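Local coordinates for pyridoxal phosphate homeostasis protein (Bifidobacterium adolescentis ATCC 15703, PDB 3CPG) that probably binds pyridoxal 5'-phosphate and takes part in keeping the cellular supply of this cofactor in balance, at residues Q199-I204 with D237-L242. Sequence-based numbering, arbitrary orientation.
Sequences QGLMTI and DRCREL
Neighbouring parallel strands of the barrel meet here, where Gly200 and Leu201 of strand 196-202 pair with Glu241 and Leu242 at the start of strand 241-243. The carbonyl of Gln199 receives the incoming chain: Glu241 N donates to Gln199 O at 2.9 Å, while Arg240 N adds a weak bond to the same oxygen. Glu241 then returns the link, its O accepting Leu201 N at 2.8 Å. These reciprocal bonds bracket Gly200, whose CA makes a CA-H...O contact of 3.2 Å with Glu241 O; a side chain here would run into that oxygen and, at the backbone angles of Gly200, would also be jammed against the carbonyl oxygen of Gln199. Just before the strand, Cys239 centres an inverse gamma turn; with SG anti to the backbone N (chi1 -175°), its sulfur lies 3.7 Å from Gly200 CA and also touches Leu201 CD2. On the face carrying Leu201 and Leu242, CB of the former meets CD2 of the latter at 4.3 Å, and both side chains pack on helix 211-231. Glu241 behaves differently: its CG passes 3.1 Å from Gln199 O, and the bend at chi2 (-83°) accompanies a carboxylate that leads away from strand 196-202 to a salt bridge from OE2 to Arg51 and a hydrogen bond between OE1 and Thr259. Gln199 likewise sends its amide away, OE1 bonding to Thr137. With helix 211-231 connecting the paired strands, the arrangement is a beta-alpha-beta crossover, the repeating element of the TIM-barrel fold found in the alanine racemase N-terminal domain.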
loop_
_atom_site.group_PDB
_atom_site.type_symbol
_atom_site.label_atom_id
_atom_site.label_comp_id
_atom_site.label_asym_id
_atom_site.label_seq_id
_atom_site.Cartn_x
_atom_site.Cartn_y
_atom_site.Cartn_z
ATOM N N GLN A 199 0.001 -6.638 8.928
ATOM C CA GLN A 199 -0.715 -7.285 7.828
ATOM C C GLN A 199 0.145 -7.760 6.664
ATOM O O GLN A 199 -0.381 -8.268 5.667
ATOM C CB GLN A 199 -1.801 -6.335 7.318
ATOM C CG GLN A 199 -2.678 -5.806 8.443
ATOM C CD GLN A 199 -3.639 -4.724 7.991
ATOM O OE1 GLN A 199 -3.290 -3.869 7.179
ATOM N NE2 GLN A 199 -4.849 -4.743 8.539
ATOM N N GLY A 200 1.459 -7.603 6.793
ATOM C CA GLY A 200 2.356 -8.019 5.730
ATOM C C GLY A 200 3.604 -7.159 5.625
ATOM O O GLY A 200 3.941 -6.416 6.552
ATOM N N LEU A 201 4.295 -7.276 4.496
ATOM C CA LEU A 201 5.520 -6.524 4.239
ATOM C C LEU A 201 5.368 -5.655 2.989
ATOM O O LEU A 201 4.488 -5.885 2.164
ATOM C CB LEU A 201 6.692 -7.491 4.042
ATOM C CG LEU A 201 6.911 -8.556 5.126
ATOM C CD1 LEU A 201 8.065 -9.461 4.725
ATOM C CD2 LEU A 201 7.181 -7.892 6.463
HETATM N N MSE A 202 6.243 -4.663 2.856
HETATM C CA MSE A 202 6.215 -3.755 1.713
HETATM C C MSE A 202 7.639 -3.387 1.328
HETATM O O MSE A 202 8.529 -3.373 2.170
HETATM C CB MSE A 202 5.453 -2.469 2.084
HETATM C CG MSE A 202 5.302 -1.421 0.948
HETATM SE SE MSE A 202 6.806 -0.239 0.577
HETATM C CE MSE A 202 6.164 1.329 1.458
ATOM N N THR A 203 7.861 -3.116 0.049
ATOM C CA THR A 203 9.176 -2.667 -0.380
ATOM C C THR A 203 9.057 -1.799 -1.619
ATOM O O THR A 203 8.158 -1.976 -2.445
ATOM C CB THR A 203 10.150 -3.826 -0.690
ATOM O OG1 THR A 203 11.471 -3.294 -0.868
ATOM C CG2 THR A 203 9.753 -4.537 -1.971
ATOM N N ILE A 204 9.962 -0.836 -1.718
ATOM C CA ILE A 204 10.008 0.058 -2.863
ATOM C C ILE A 204 10.829 -0.641 -3.952
ATOM O O ILE A 204 10.798 -0.257 -5.120
ATOM C CB ILE A 204 10.659 1.395 -2.469
ATOM C CG1 ILE A 204 9.813 2.070 -1.383
ATOM C CG2 ILE A 204 10.793 2.297 -3.688
ATOM C CD1 ILE A 204 10.409 3.360 -0.847
ATOM N N ASP A 237 0.190 -13.864 12.805
ATOM C CA ASP A 237 -0.640 -14.695 11.932
ATOM C C ASP A 237 -1.334 -13.981 10.773
ATOM O O ASP A 237 -1.877 -14.637 9.883
ATOM C CB ASP A 237 -1.692 -15.439 12.758
ATOM C CG ASP A 237 -2.767 -14.520 13.286
ATOM O OD1 ASP A 237 -2.436 -13.597 14.058
ATOM O OD2 ASP A 237 -3.947 -14.721 12.926
ATOM N N ARG A 238 -1.330 -12.652 10.774
ATOM C CA ARG A 238 -1.972 -11.907 9.699
ATOM C C ARG A 238 -0.973 -11.196 8.792
ATOM O O ARG A 238 -1.351 -10.369 7.967
ATOM C CB ARG A 238 -2.974 -10.901 10.272
ATOM C CG ARG A 238 -4.242 -11.553 10.809
ATOM C CD ARG A 238 -5.291 -10.514 11.172
ATOM N NE ARG A 238 -6.585 -11.111 11.494
ATOM C CZ ARG A 238 -6.810 -11.908 12.533
ATOM N NH1 ARG A 238 -5.822 -12.215 13.365
ATOM N NH2 ARG A 238 -8.026 -12.396 12.746
ATOM N N CYS A 239 0.303 -11.526 8.950
ATOM C CA CYS A 239 1.359 -10.931 8.135
ATOM C C CYS A 239 1.343 -11.676 6.804
ATOM O O CYS A 239 2.212 -12.501 6.530
ATOM C CB CYS A 239 2.711 -11.112 8.836
ATOM S SG CYS A 239 4.106 -10.298 8.026
ATOM N N ARG A 240 0.350 -11.374 5.973
ATOM C CA ARG A 240 0.196 -12.071 4.700
ATOM C C ARG A 240 0.430 -11.284 3.418
ATOM O O ARG A 240 0.732 -11.871 2.383
ATOM C CB ARG A 240 -1.201 -12.690 4.638
ATOM C CG ARG A 240 -1.442 -13.776 5.665
ATOM C CD ARG A 240 -2.907 -14.178 5.701
ATOM N NE ARG A 240 -3.135 -15.321 6.581
ATOM C CZ ARG A 240 -2.688 -16.549 6.340
ATOM N NH1 ARG A 240 -1.985 -16.799 5.243
ATOM N NH2 ARG A 240 -2.945 -17.530 7.195
ATOM N N GLU A 241 0.287 -9.967 3.468
ATOM C CA GLU A 241 0.459 -9.178 2.257
ATOM C C GLU A 241 1.902 -8.925 1.849
ATOM O O GLU A 241 2.813 -8.887 2.679
ATOM C CB GLU A 241 -0.238 -7.820 2.398
ATOM C CG GLU A 241 -1.684 -7.886 2.852
ATOM C CD GLU A 241 -2.667 -8.166 1.727
ATOM O OE1 GLU A 241 -2.235 -8.468 0.593
ATOM O OE2 GLU A 241 -3.886 -8.079 1.989
ATOM N N LEU A 242 2.085 -8.761 0.545
ATOM C CA LEU A 242 3.377 -8.422 -0.029
ATOM C C LEU A 242 3.065 -7.261 -0.958
ATOM O O LEU A 242 2.566 -7.453 -2.066
ATOM C CB LEU A 242 3.969 -9.589 -0.820
ATOM C CG LEU A 242 4.534 -10.730 0.031
ATOM C CD1 LEU A 242 4.986 -11.869 -0.877
ATOM C CD2 LEU A 242 5.693 -10.216 0.868
#